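Abbfa_003403 (Acinetobacter baumannii, PDB 4ZXH) is a four-domain nonribosomal peptide synthetase that probably activates an amino acid, carries it on a phosphopantetheine arm, couples it to an acyl partner and releases the product. Local coordinates at residues I301-D306 against R325-H330; D745-E750 against V886-D891; I878-I883 against V898-T903; R975-I980 against R1237-T1242; K1051-I1056 against I1119-K1124. One frame throughout, in Å; residues are numbered along the deposited sequence.

Contact 1: I301-D306 against R325-H330; sequences IAIHMD and RQSLKH
Ile-303 points the end of its side chain at Ser-327, and two residues earlier in the chain Ile-301 meets Leu-328. CD1 of Ile-303 touches both atoms of the serine side chain, Ser-327 OG at 3.5 Å and Ser-327 CB at 3.7 Å. The side chain of Ile-303 does not set out toward the helix; CG1, anti to the carbonyl carbon (chi1 -50°), and the next torsion (chi2 -55°) together swing CD1 across. Ile-301 does aim at the helix. Its CD1 lies 3.9 Å from Leu-328 CD2, the two side chains running roughly perpendicular, so that a single methyl of each does the touching. The serine hydroxyl is not waiting for a partner on the strand: OG is hydrogen-bonded to the backbone O of Gln-323, one helical turn back, and Phe-201 and Trp-202 of helix 197-205 also lie against this residue. Strand 302-306 pairs antiparallel with strand 275-279, and helix 313-329 packs on that two-stranded sheet within the condensation domain. No hydrogen bond spans the two segments. With the serine hydroxyl turned back to its own helix, they meet through methyl packing and van der Waals contact, and a polar tie just beside them joins His-304 O to Gln-323 NE2.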
# COMPACT_ATOMS: atom_id res chain seq x y z
N ILE A 301 0.70 11.88 -21.77
CA ILE A 301 -0.71 12.20 -21.55
C ILE A 301 -1.47 10.97 -21.07
O ILE A 301 -1.17 9.85 -21.49
CB ILE A 301 -1.42 12.75 -22.81
CG1 ILE A 301 -1.34 11.76 -23.96
CG2 ILE A 301 -0.87 14.11 -23.19
CD1 ILE A 301 -1.98 12.29 -25.25
N ALA A 302 -2.45 11.18 -20.18
CA ALA A 302 -3.29 10.10 -19.67
C ALA A 302 -4.68 10.07 -20.34
O ALA A 302 -5.47 11.01 -20.23
CB ALA A 302 -3.44 10.23 -18.16
N ILE A 303 -4.96 8.97 -21.04
CA ILE A 303 -6.27 8.80 -21.67
C ILE A 303 -7.16 7.91 -20.81
O ILE A 303 -6.91 6.71 -20.68
CB ILE A 303 -6.15 8.17 -23.06
CG1 ILE A 303 -5.13 8.91 -23.92
CG2 ILE A 303 -7.50 8.16 -23.72
CD1 ILE A 303 -5.39 10.37 -24.03
N HIS A 304 -8.18 8.51 -20.22
CA HIS A 304 -9.12 7.76 -19.40
C HIS A 304 -10.36 7.44 -20.24
O HIS A 304 -11.08 8.35 -20.65
CB HIS A 304 -9.48 8.56 -18.14
CG HIS A 304 -10.64 8.02 -17.37
ND1 HIS A 304 -11.48 8.84 -16.63
CD2 HIS A 304 -11.11 6.76 -17.21
CE1 HIS A 304 -12.42 8.10 -16.06
NE2 HIS A 304 -12.22 6.84 -16.40
N MET A 305 -10.57 6.15 -20.51
CA MET A 305 -11.71 5.67 -21.30
C MET A 305 -12.77 5.07 -20.40
O MET A 305 -12.47 4.31 -19.49
CB MET A 305 -11.29 4.60 -22.32
CG MET A 305 -10.39 5.05 -23.48
SD MET A 305 -11.21 6.08 -24.70
CE MET A 305 -12.72 5.14 -24.94
N ASP A 306 -14.03 5.39 -20.66
CA ASP A 306 -15.10 4.66 -20.02
C ASP A 306 -15.58 3.61 -21.01
O ASP A 306 -16.28 3.93 -21.96
CB ASP A 306 -16.24 5.58 -19.59
CG ASP A 306 -17.21 4.92 -18.63
OD1 ASP A 306 -17.15 3.68 -18.49
OD2 ASP A 306 -18.02 5.63 -18.00
N ARG A 325 -7.92 12.07 -30.53
CA ARG A 325 -7.81 13.29 -31.35
C ARG A 325 -8.02 14.54 -30.51
O ARG A 325 -7.25 15.50 -30.62
CB ARG A 325 -8.81 13.28 -32.52
CG ARG A 325 -8.81 14.59 -33.32
CD ARG A 325 -9.73 14.55 -34.54
NE ARG A 325 -11.15 14.63 -34.19
CZ ARG A 325 -11.85 15.75 -34.14
NH1 ARG A 325 -11.28 16.91 -34.43
NH2 ARG A 325 -13.14 15.72 -33.81
N GLN A 326 -9.06 14.53 -29.69
CA GLN A 326 -9.35 15.67 -28.82
C GLN A 326 -8.20 15.88 -27.84
O GLN A 326 -7.77 17.01 -27.62
CB GLN A 326 -10.68 15.48 -28.06
CG GLN A 326 -11.90 15.46 -28.97
CD GLN A 326 -12.13 16.79 -29.69
OE1 GLN A 326 -12.09 17.85 -29.07
NE2 GLN A 326 -12.34 16.72 -31.00
N SER A 327 -7.69 14.79 -27.27
CA SER A 327 -6.66 14.88 -26.25
C SER A 327 -5.36 15.45 -26.83
O SER A 327 -4.64 16.17 -26.14
CB SER A 327 -6.40 13.51 -25.62
OG SER A 327 -7.53 13.05 -24.88
N LEU A 328 -5.06 15.16 -28.10
CA LEU A 328 -3.84 15.68 -28.73
C LEU A 328 -3.91 17.19 -28.95
O LEU A 328 -2.88 17.84 -29.05
CB LEU A 328 -3.55 14.96 -30.06
CG LEU A 328 -3.26 13.46 -29.94
CD1 LEU A 328 -3.09 12.80 -31.29
CD2 LEU A 328 -2.06 13.19 -29.05
N LYS A 329 -5.12 17.75 -29.01
CA LYS A 329 -5.29 19.21 -29.04
C LYS A 329 -4.65 19.87 -27.80
O LYS A 329 -4.06 20.94 -27.88
CB LYS A 329 -6.77 19.60 -29.11
CG LYS A 329 -7.49 19.30 -30.45
CD LYS A 329 -8.94 19.83 -30.41
CE LYS A 329 -9.71 19.57 -31.70
NZ LYS A 329 -11.12 20.09 -31.62
N HIS A 330 -4.78 19.23 -26.65
CA HIS A 330 -4.36 19.84 -25.40
C HIS A 330 -3.08 19.21 -24.85
O HIS A 330 -2.90 19.12 -23.64
CB HIS A 330 -5.48 19.73 -24.38
CG HIS A 330 -6.79 20.21 -24.88
ND1 HIS A 330 -7.09 21.56 -25.00
CD2 HIS A 330 -7.88 19.54 -25.33
CE1 HIS A 330 -8.31 21.69 -25.48
NE2 HIS A 330 -8.82 20.48 -25.69

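Contact 2: D745-E750 against V886-D891; sequences DTILAE and VLKQID
Ile-747 and Asp-745 meet Gln-889 and Lys-888 in two neighbouring patches. In the first, CD1 of Ile-747 rests against the glutamine chain, 3.8 Å from Gln-889 CG and equally 3.8 Å from Gln-889 NE2, so both an aliphatic and an amide atom bear on one methyl. In the second, OD2 of Asp-745 lies beside the end of the lysine: Lys-888 CE is 3.6 Å away and Lys-888 NZ 3.7 Å, a long salt bridge. The lysine chain is extended until its last bond, where it bends (chi4 96°), and it crosses the aspartate nearly at a right angle. One step out, Asp-745 sits at the N-cap of helix 746-753, while Lys-888 NZ has a second, long and weak ion pair with Asp-895. Asn-885, a turn before Gln-889, touches Asp-745, Thr-746 and Ile-747 and widens the footprint. The contact joins the large AMP-binding portion of the adenylation domain to its C-terminal portion, the pair that ANL enzymes move against each other. Behind it, Leu-748 packs on helix 718-725, and on the far side Val-886 and Leu-887 set helix 880-888 against helix 921-931.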
# COMPACT_ATOMS: atom_id res chain seq x y z
N ASP A 745 -4.14 -18.07 5.83
CA ASP A 745 -3.22 -16.95 5.62
C ASP A 745 -1.79 -17.42 5.80
O ASP A 745 -1.53 -18.42 6.48
CB ASP A 745 -3.53 -15.77 6.57
CG ASP A 745 -3.65 -16.19 8.03
OD1 ASP A 745 -4.37 -17.17 8.32
OD2 ASP A 745 -2.98 -15.57 8.88
N THR A 746 -0.85 -16.69 5.20
CA THR A 746 0.55 -17.11 5.21
C THR A 746 1.14 -17.18 6.62
O THR A 746 1.92 -18.09 6.92
CB THR A 746 1.39 -16.17 4.33
OG1 THR A 746 1.08 -14.82 4.69
CG2 THR A 746 1.04 -16.35 2.86
N ILE A 747 0.75 -16.24 7.49
CA ILE A 747 1.28 -16.23 8.85
C ILE A 747 0.92 -17.51 9.62
O ILE A 747 1.78 -18.10 10.26
CB ILE A 747 0.76 -15.02 9.67
CG1 ILE A 747 0.90 -13.71 8.89
CG2 ILE A 747 1.47 -14.96 11.03
CD1 ILE A 747 2.33 -13.25 8.69
N LEU A 748 -0.34 -17.92 9.56
CA LEU A 748 -0.74 -19.15 10.25
C LEU A 748 -0.05 -20.35 9.63
O LEU A 748 0.30 -21.31 10.31
CB LEU A 748 -2.26 -19.34 10.20
CG LEU A 748 -2.77 -20.66 10.79
CD1 LEU A 748 -2.34 -20.82 12.24
CD2 LEU A 748 -4.28 -20.77 10.67
N ALA A 749 0.18 -20.27 8.33
CA ALA A 749 0.81 -21.35 7.60
C ALA A 749 2.23 -21.57 8.09
O ALA A 749 2.61 -22.71 8.36
CB ALA A 749 0.80 -21.06 6.10
N GLU A 750 3.02 -20.51 8.22
CA GLU A 750 4.40 -20.72 8.64
C GLU A 750 4.46 -21.25 10.05
O GLU A 750 5.26 -22.14 10.33
CB GLU A 750 5.24 -19.45 8.53
CG GLU A 750 6.19 -19.49 7.33
CD GLU A 750 7.40 -20.41 7.53
OE1 GLU A 750 8.04 -20.35 8.59
OE2 GLU A 750 7.69 -21.22 6.61
N VAL A 886 -0.03 -7.76 7.10
CA VAL A 886 0.90 -6.74 7.59
C VAL A 886 0.60 -6.42 9.07
O VAL A 886 1.51 -6.31 9.89
CB VAL A 886 0.86 -5.44 6.75
CG1 VAL A 886 1.66 -4.36 7.43
CG2 VAL A 886 1.43 -5.67 5.37
N LEU A 887 -0.69 -6.31 9.41
CA LEU A 887 -1.07 -6.08 10.80
C LEU A 887 -0.60 -7.20 11.73
O LEU A 887 -0.06 -6.94 12.80
CB LEU A 887 -2.58 -5.92 10.89
CG LEU A 887 -3.15 -4.56 10.49
CD1 LEU A 887 -4.66 -4.65 10.27
CD2 LEU A 887 -2.84 -3.53 11.54
N LYS A 888 -0.78 -8.45 11.33
CA LYS A 888 -0.40 -9.57 12.18
C LYS A 888 1.11 -9.63 12.46
O LYS A 888 1.56 -10.31 13.38
CB LYS A 888 -0.83 -10.90 11.56
CG LYS A 888 -2.34 -11.12 11.50
CD LYS A 888 -2.64 -12.49 10.88
CE LYS A 888 -4.08 -12.93 11.06
NZ LYS A 888 -4.98 -12.63 9.91
N GLN A 889 1.89 -8.90 11.68
CA GLN A 889 3.34 -8.97 11.81
C GLN A 889 3.87 -7.96 12.83
O GLN A 889 5.05 -7.99 13.20
CB GLN A 889 4.02 -8.75 10.45
CG GLN A 889 4.12 -10.01 9.61
CD GLN A 889 4.62 -9.76 8.19
OE1 GLN A 889 4.64 -8.63 7.70
NE2 GLN A 889 5.04 -10.84 7.53
N ILE A 890 2.99 -7.06 13.28
CA ILE A 890 3.28 -6.26 14.47
C ILE A 890 3.41 -7.15 15.72
O ILE A 890 2.62 -8.10 15.95
CB ILE A 890 2.18 -5.23 14.76
CG1 ILE A 890 1.65 -4.58 13.47
CG2 ILE A 890 2.69 -4.19 15.74
CD1 ILE A 890 2.65 -3.87 12.75
N ASP A 891 4.43 -6.86 16.52
CA ASP A 891 4.56 -7.45 17.84
C ASP A 891 3.43 -6.86 18.68
O ASP A 891 3.26 -5.64 18.74
CB ASP A 891 5.93 -7.17 18.47

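Contact 3: I878-I883 against V898-T903; sequences IELGEI and VLVKTT
Leu-880 and Ile-883, one helical turn apart, grip Val-898 from two directions, and this is where the contact is dense. CD2 of Leu-880 meets CG1 of Val-898 at 3.8 Å, while Leu-880 CD1 lies over the backbone, 3.5 Å from Val-898 O. Ile-883 touches both valine methyls: its CG2 is 3.8 Å from Val-898 CG2, with the two side chains about perpendicular, and its CD1 is 4.1 Å from Val-898 CG1. The valine torsion, with CG1 anti to the backbone N (chi1 179°), turns CG1 to Leu-880 CD2 and Ile-883 CD1, and CG2 to Ile-883 CG2. Leu-910 of strand 907-916 touches both Leu-880 and Ile-883, closing the layer from the neighbouring strand.

Two residues further along the strand the packing thins. Val-900 keeps one contact, CG2 to Leu-880 CD2 at 4.2 Å, and from Lys-901 onward the strand diverges from the helix toward exposed Thr-902. On the helix side, Glu-879 is bound to Arg-877 and His-864. Strand 893-903 is an outer strand of a small three-stranded sheet in the C-terminal part of the adenylation domain, and helix 880-888 lies on its face. No hydrogen bond crosses between the segments; the side-chain contacts are apolar, the leucine also rests on a backbone carbonyl, and Glu-884, the next helix residue, adds a helix-to-strand bond from OE2 to Val-898 N.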
# COMPACT_ATOMS: atom_id res chain seq x y z
N ILE A 878 -9.57 -4.18 -3.51
CA ILE A 878 -8.54 -4.35 -2.49
C ILE A 878 -8.41 -5.83 -2.14
O ILE A 878 -9.40 -6.56 -2.12
CB ILE A 878 -8.89 -3.57 -1.18
CG1 ILE A 878 -9.14 -2.09 -1.45
CG2 ILE A 878 -7.77 -3.70 -0.15
CD1 ILE A 878 -7.89 -1.30 -1.60
N GLU A 879 -7.18 -6.28 -1.89
CA GLU A 879 -6.95 -7.60 -1.31
C GLU A 879 -6.86 -7.50 0.21
O GLU A 879 -5.76 -7.35 0.76
CB GLU A 879 -5.66 -8.21 -1.87
CG GLU A 879 -5.86 -8.95 -3.16
CD GLU A 879 -6.83 -10.11 -3.01
OE1 GLU A 879 -6.68 -10.91 -2.06
OE2 GLU A 879 -7.75 -10.22 -3.85
N LEU A 880 -8.01 -7.60 0.89
CA LEU A 880 -8.08 -7.34 2.34
C LEU A 880 -7.03 -8.12 3.14
O LEU A 880 -6.42 -7.59 4.07
CB LEU A 880 -9.48 -7.65 2.86
CG LEU A 880 -10.56 -6.73 2.29
CD1 LEU A 880 -11.96 -7.20 2.64
CD2 LEU A 880 -10.33 -5.29 2.76
N GLY A 881 -6.80 -9.37 2.76
CA GLY A 881 -5.86 -10.22 3.47
C GLY A 881 -4.42 -9.73 3.47
O GLY A 881 -3.67 -10.07 4.38
N GLU A 882 -4.03 -8.94 2.48
CA GLU A 882 -2.67 -8.42 2.49
C GLU A 882 -2.54 -7.41 3.62
O GLU A 882 -1.53 -7.38 4.33
CB GLU A 882 -2.31 -7.79 1.16
CG GLU A 882 -2.33 -8.78 0.02
CD GLU A 882 -2.02 -8.14 -1.31
OE1 GLU A 882 -1.73 -6.93 -1.32
OE2 GLU A 882 -2.07 -8.85 -2.34
N ILE A 883 -3.58 -6.60 3.80
CA ILE A 883 -3.61 -5.71 4.96
C ILE A 883 -3.57 -6.51 6.26
O ILE A 883 -2.85 -6.16 7.20
CB ILE A 883 -4.84 -4.80 4.94
CG1 ILE A 883 -5.05 -4.22 3.54
CG2 ILE A 883 -4.72 -3.69 6.00
CD1 ILE A 883 -6.28 -3.32 3.44
N VAL A 898 -9.96 -7.02 8.42
CA VAL A 898 -10.16 -5.75 7.75
C VAL A 898 -11.40 -5.84 6.89
O VAL A 898 -11.55 -6.79 6.11
CB VAL A 898 -8.94 -5.36 6.88
CG1 VAL A 898 -9.18 -4.04 6.18
CG2 VAL A 898 -7.68 -5.28 7.73
N LEU A 899 -12.31 -4.89 7.03
CA LEU A 899 -13.52 -4.88 6.21
C LEU A 899 -13.68 -3.57 5.48
O LEU A 899 -13.12 -2.54 5.87
CB LEU A 899 -14.79 -5.14 7.06
CG LEU A 899 -14.81 -6.34 8.02
CD1 LEU A 899 -16.11 -6.37 8.83
CD2 LEU A 899 -14.58 -7.64 7.28
N VAL A 900 -14.47 -3.60 4.41
CA VAL A 900 -14.89 -2.37 3.76
C VAL A 900 -16.27 -2.01 4.32
O VAL A 900 -17.14 -2.88 4.41
CB VAL A 900 -14.94 -2.52 2.23
CG1 VAL A 900 -15.48 -1.25 1.59
CG2 VAL A 900 -13.55 -2.85 1.68
N LYS A 901 -16.45 -0.75 4.71
CA LYS A 901 -17.76 -0.27 5.16
C LYS A 901 -18.18 0.98 4.40
O LYS A 901 -17.33 1.71 3.89
CB LYS A 901 -17.75 0.03 6.66
CG LYS A 901 -17.52 -1.18 7.56
CD LYS A 901 -18.70 -2.13 7.60
CE LYS A 901 -18.39 -3.29 8.55
NZ LYS A 901 -19.51 -4.24 8.73
N THR A 902 -19.49 1.24 4.34
CA THR A 902 -20.03 2.40 3.64
C THR A 902 -20.22 3.60 4.58
O THR A 902 -20.44 3.40 5.78
CB THR A 902 -21.36 2.03 2.96
OG1 THR A 902 -21.17 0.88 2.13
CG2 THR A 902 -21.90 3.17 2.11
N THR A 903 -20.13 4.82 4.05
CA THR A 903 -20.16 6.05 4.88
C THR A 903 -20.72 7.28 4.18
O THR A 903 -20.36 7.57 3.04
CB THR A 903 -18.75 6.41 5.35
OG1 THR A 903 -18.25 5.35 6.16
CG2 THR A 903 -18.74 7.72 6.13

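Contact 4: R975-I980 against R1237-T1242; sequences RDPIEI and RLYFDT
Tyr-1239 carries the whole contact from helix 1233-1251 to Asp-976 and Pro-977. The tyrosine extends across the gap: its OH lies 3.8 Å from Asp-976 CB and 3.8 Å from Pro-977 CD. A water joins the polar ends, donating to Asp-976 OD2 at 3.1 Å and lying 3.1 Å from Tyr-1239 OH. OD2 also forms a salt bridge with Arg-1045. Asp-976 is the N-cap of helix 977-990; with chi1 66° its OD1 receives Glu-979 N at 3.0 Å, an almost straight bond (166°). Here the start of what is probably the first carrier-domain helix lies against the thioesterase. Beside this cap Arg-975 holds Glu-979 side-on, NE to OE1 at 3.1 Å and NH2 to OE2 at 2.7 Å, both through syn lone pairs, and Arg-975 N adds a bond to the same OE1 from the anti side. Arg-975 NH1 also bonds Asn-1225. Next along the second helix, Phe-1240 turns to Phe-1186 of helix 1179-1191. Thr-1242 comes last, with a bond internal to the helix: its OG1 donates to Leu-1238 O at 3.0 Å, from the opposite face of that carbonyl to its own N.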
# COMPACT_ATOMS: atom_id res chain seq x y z
N ARG A 975 4.25 21.79 18.93
CA ARG A 975 4.46 21.67 20.38
C ARG A 975 5.90 21.92 20.85
O ARG A 975 6.13 22.17 22.03
CB ARG A 975 3.99 20.27 20.83
CG ARG A 975 2.50 20.00 20.53
CD ARG A 975 2.14 18.51 20.51
NE ARG A 975 2.82 17.80 19.43
CZ ARG A 975 2.80 16.48 19.27
NH1 ARG A 975 2.11 15.73 20.12
NH2 ARG A 975 3.45 15.92 18.25
N ASP A 976 6.86 21.90 19.94
CA ASP A 976 8.24 22.16 20.32
C ASP A 976 8.93 22.95 19.20
O ASP A 976 8.29 23.24 18.18
CB ASP A 976 8.96 20.84 20.66
CG ASP A 976 9.12 19.91 19.46
OD1 ASP A 976 8.64 20.25 18.36
OD2 ASP A 976 9.73 18.83 19.62
N PRO A 977 10.21 23.35 19.38
CA PRO A 977 10.86 24.11 18.30
C PRO A 977 10.88 23.43 16.90
O PRO A 977 10.81 24.11 15.89
CB PRO A 977 12.29 24.29 18.83
CG PRO A 977 12.10 24.39 20.32
CD PRO A 977 10.98 23.42 20.64
N ILE A 978 11.00 22.11 16.85
CA ILE A 978 11.02 21.44 15.56
C ILE A 978 9.67 21.57 14.85
O ILE A 978 9.59 21.88 13.67
CB ILE A 978 11.38 19.95 15.71
CG1 ILE A 978 12.89 19.77 15.92
CG2 ILE A 978 10.89 19.16 14.51
CD1 ILE A 978 13.30 18.33 16.15
N GLU A 979 8.58 21.35 15.58
CA GLU A 979 7.29 21.45 14.93
C GLU A 979 6.96 22.92 14.60
O GLU A 979 6.30 23.19 13.59
CB GLU A 979 6.20 20.81 15.79
CG GLU A 979 6.44 19.32 16.04
CD GLU A 979 5.39 18.70 16.94
OE1 GLU A 979 4.58 19.44 17.54
OE2 GLU A 979 5.38 17.46 17.05
N ILE A 980 7.44 23.87 15.40
CA ILE A 980 7.26 25.29 15.07
C ILE A 980 7.94 25.64 13.73
O ILE A 980 7.32 26.28 12.88
CB ILE A 980 7.79 26.21 16.19
CG1 ILE A 980 6.89 26.07 17.41
CG2 ILE A 980 7.81 27.65 15.73
CD1 ILE A 980 7.34 26.88 18.62
N ARG A 1237 14.37 18.79 30.56
CA ARG A 1237 15.35 19.61 31.28
C ARG A 1237 15.78 20.86 30.50
O ARG A 1237 15.91 21.94 31.10
CB ARG A 1237 16.59 18.80 31.64
CG ARG A 1237 16.48 18.04 32.94
CD ARG A 1237 17.83 17.96 33.63
NE ARG A 1237 17.72 17.34 34.95
CZ ARG A 1237 17.54 18.02 36.08
NH1 ARG A 1237 17.45 19.35 36.05
NH2 ARG A 1237 17.46 17.38 37.24
N LEU A 1238 16.00 20.73 29.20
CA LEU A 1238 16.36 21.89 28.39
C LEU A 1238 15.31 22.98 28.55
O LEU A 1238 15.64 24.15 28.71
CB LEU A 1238 16.52 21.53 26.91
CG LEU A 1238 17.64 20.56 26.55
CD1 LEU A 1238 17.77 20.38 25.05
CD2 LEU A 1238 18.93 21.05 27.13
N TYR A 1239 14.04 22.58 28.53
CA TYR A 1239 12.96 23.56 28.51
C TYR A 1239 12.76 24.17 29.89
O TYR A 1239 12.47 25.35 30.02
CB TYR A 1239 11.64 22.93 28.03
CG TYR A 1239 11.75 22.29 26.66
CD1 TYR A 1239 12.72 22.71 25.74
CD2 TYR A 1239 10.89 21.26 26.28
CE1 TYR A 1239 12.83 22.12 24.49
CE2 TYR A 1239 10.99 20.66 25.03
CZ TYR A 1239 11.96 21.10 24.14
OH TYR A 1239 12.07 20.51 22.90
N PHE A 1240 12.91 23.35 30.91
CA PHE A 1240 12.77 23.85 32.27
C PHE A 1240 13.96 24.75 32.60
O PHE A 1240 13.77 25.85 33.10
CB PHE A 1240 12.65 22.70 33.27
CG PHE A 1240 12.27 23.14 34.66
CD1 PHE A 1240 11.32 24.12 34.84
CD2 PHE A 1240 12.86 22.57 35.77
CE1 PHE A 1240 10.97 24.54 36.11
CE2 PHE A 1240 12.52 22.97 37.03
CZ PHE A 1240 11.56 23.97 37.21
N ASP A 1241 15.17 24.30 32.28
CA ASP A 1241 16.39 25.09 32.53
C ASP A 1241 16.36 26.44 31.82
O ASP A 1241 16.74 27.46 32.41
CB ASP A 1241 17.63 24.32 32.11
CG ASP A 1241 18.03 23.24 33.12
OD1 ASP A 1241 17.45 23.18 34.25
OD2 ASP A 1241 18.94 22.45 32.76
N THR A 1242 15.92 26.45 30.57
CA THR A 1242 15.71 27.72 29.85
C THR A 1242 14.75 28.64 30.60
O THR A 1242 15.04 29.82 30.82
CB THR A 1242 15.19 27.46 28.43
OG1 THR A 1242 16.24 26.86 27.67
CG2 THR A 1242 14.79 28.76 27.75
O HOH W 1 11.52 17.69 21.83

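Contact 5: K1051-I1056 against I1119-K1124; sequences KPSIVI and IAEMQK
Glu-1121 lays a carboxylate against aliphatic side chains: OE1 is 3.8 Å from the methyl CG2 of Val-1055, and no hydrogen bond crosses between the segments. Ser-1053 OG is the nearest polar group of the loop, yet at 4.2 Å from Glu-1121 OE1 it makes no bond to it. That hydroxyl is engaged by its own chain instead, accepting from Val-1055 N at 3.2 Å with an N-H...O angle of 165°. This is an ST turn, and it shapes the bend that leads into strand 1055-1057. The glutamate reaches the loop by folding at its second torsion (chi2 -66°), which sets the methylene part of the chain on Ile-1054 before the carboxylate passes the valine. Glu-1121 CG lies 3.8 Å from Ile-1054 CD1 and 4.1 Å from Ile-1054 CG1, at a slant, while Val-1055 and the glutamate chain pass each other heading in opposite directions. Ile-1054 and Val-1055 also pack on Ile-1096, and Ile-1054 on Pro-1099, so the loop and the start of the strand pack on strand 1093-1096 and on Pro-1099. The contact lies at the protein surface. Met-1122, next in the helix, turns to Tyr-1131 and Leu-1133 of the following strand. Helix 1111-1125 packs on the sheet, and Glu-1121 reaches out to the start of outer strand 1055-1057, which pairs antiparallel with strand 1093-1096 at the edge of a largely parallel sheet, as in the alpha/beta-hydrolase fold of thioesterase domains.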
# COMPACT_ATOMS: atom_id res chain seq x y z
N LYS A 1051 21.27 20.95 14.37
CA LYS A 1051 21.56 22.24 14.99
C LYS A 1051 20.74 23.36 14.35
O LYS A 1051 21.19 23.99 13.39
CB LYS A 1051 23.05 22.56 14.90
N PRO A 1052 19.51 23.59 14.86
CA PRO A 1052 18.66 24.69 14.39
C PRO A 1052 19.26 26.05 14.71
O PRO A 1052 19.93 26.21 15.73
CB PRO A 1052 17.35 24.49 15.16
CG PRO A 1052 17.37 23.06 15.57
CD PRO A 1052 18.81 22.73 15.83
N SER A 1053 19.05 27.01 13.83
CA SER A 1053 19.37 28.39 14.15
C SER A 1053 18.40 28.91 15.23
O SER A 1053 17.27 28.42 15.36
CB SER A 1053 19.31 29.24 12.87
OG SER A 1053 19.48 30.62 13.16
N ILE A 1054 18.83 29.89 16.02
CA ILE A 1054 17.93 30.49 17.00
C ILE A 1054 17.06 31.57 16.37
O ILE A 1054 16.19 32.15 17.04
CB ILE A 1054 18.71 31.09 18.19
CG1 ILE A 1054 19.49 32.34 17.79
CG2 ILE A 1054 19.62 30.04 18.83
CD1 ILE A 1054 20.28 32.92 18.95
N VAL A 1055 17.27 31.83 15.09
CA VAL A 1055 16.39 32.72 14.32
C VAL A 1055 15.45 31.92 13.42
O VAL A 1055 15.89 31.08 12.62
CB VAL A 1055 17.19 33.70 13.43
CG1 VAL A 1055 16.22 34.59 12.67
CG2 VAL A 1055 18.16 34.54 14.24
N ILE A 1056 14.16 32.20 13.56
CA ILE A 1056 13.13 31.61 12.71
C ILE A 1056 12.50 32.74 11.90
O ILE A 1056 12.09 33.76 12.47
CB ILE A 1056 12.06 30.84 13.56
CG1 ILE A 1056 10.92 30.31 12.71
CG2 ILE A 1056 11.50 31.71 14.63
CD1 ILE A 1056 11.38 29.56 11.50
N ILE A 1119 21.99 40.47 19.39
CA ILE A 1119 22.39 41.56 18.50
C ILE A 1119 23.38 41.09 17.43
O ILE A 1119 23.24 41.43 16.26
CB ILE A 1119 23.01 42.73 19.27
CG1 ILE A 1119 21.90 43.61 19.83
CG2 ILE A 1119 23.86 43.57 18.36
CD1 ILE A 1119 22.40 44.71 20.73
N ALA A 1120 24.37 40.30 17.83
CA ALA A 1120 25.30 39.73 16.85
C ALA A 1120 24.56 38.84 15.85
O ALA A 1120 24.83 38.91 14.65
CB ALA A 1120 26.40 38.95 17.54
N GLU A 1121 23.62 38.01 16.32
CA GLU A 1121 22.80 37.21 15.40
C GLU A 1121 21.99 38.09 14.43
O GLU A 1121 21.86 37.76 13.26
CB GLU A 1121 21.86 36.27 16.16
CG GLU A 1121 22.47 34.91 16.52
CD GLU A 1121 22.79 34.03 15.30
OE1 GLU A 1121 21.90 33.87 14.43
OE2 GLU A 1121 23.92 33.50 15.21
N MET A 1122 21.47 39.21 14.94
CA MET A 1122 20.69 40.13 14.13
C MET A 1122 21.56 40.79 13.05
O MET A 1122 21.17 40.92 11.89
CB MET A 1122 20.04 41.21 15.00
CG MET A 1122 19.00 40.71 16.00
SD MET A 1122 18.63 42.01 17.22
CE MET A 1122 18.01 43.32 16.16
N GLN A 1123 22.76 41.21 13.44
CA GLN A 1123 23.61 41.94 12.52
C GLN A 1123 24.21 41.08 11.38
O GLN A 1123 24.75 41.63 10.43
CB GLN A 1123 24.71 42.66 13.31
CG GLN A 1123 24.17 43.97 13.89
CD GLN A 1123 25.21 44.80 14.64
OE1 GLN A 1123 26.10 44.27 15.33
NE2 GLN A 1123 25.09 46.12 14.51
N LYS A 1124 24.06 39.76 11.46
CA LYS A 1124 24.37 38.87 10.34
C LYS A 1124 23.36 39.00 9.20
O LYS A 1124 23.70 38.83 8.03
CB LYS A 1124 24.43 37.41 10.79
CG LYS A 1124 25.63 37.05 11.63
CD LYS A 1124 25.53 35.63 12.16
CE LYS A 1124 25.65 34.59 11.06
NZ LYS A 1124 25.75 33.22 11.64

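How the contacts relate
The five contacts sample four domains in chain order: contact 1 in the condensation domain, contacts 2 and 3 in the adenylation domain, contact 4 between carrier and thioesterase, contact 5 at the thioesterase edge. Contacts 2 and 3 share helix 880-888 and touch, Leu-887 CD1 lying 4.0 Å from Val-898 CG2; their centres are 17 Å apart. Contacts 4 and 5 also have centres about 17 Å apart, with nearest atoms about 5 Å away but no touch. Contact 1 is remote from contacts 4 and 5, with centres over 50 Å off, yet its Ile-301 side chain is about 9 Å from the bound phosphopantetheine, which reaches into the condensation domain.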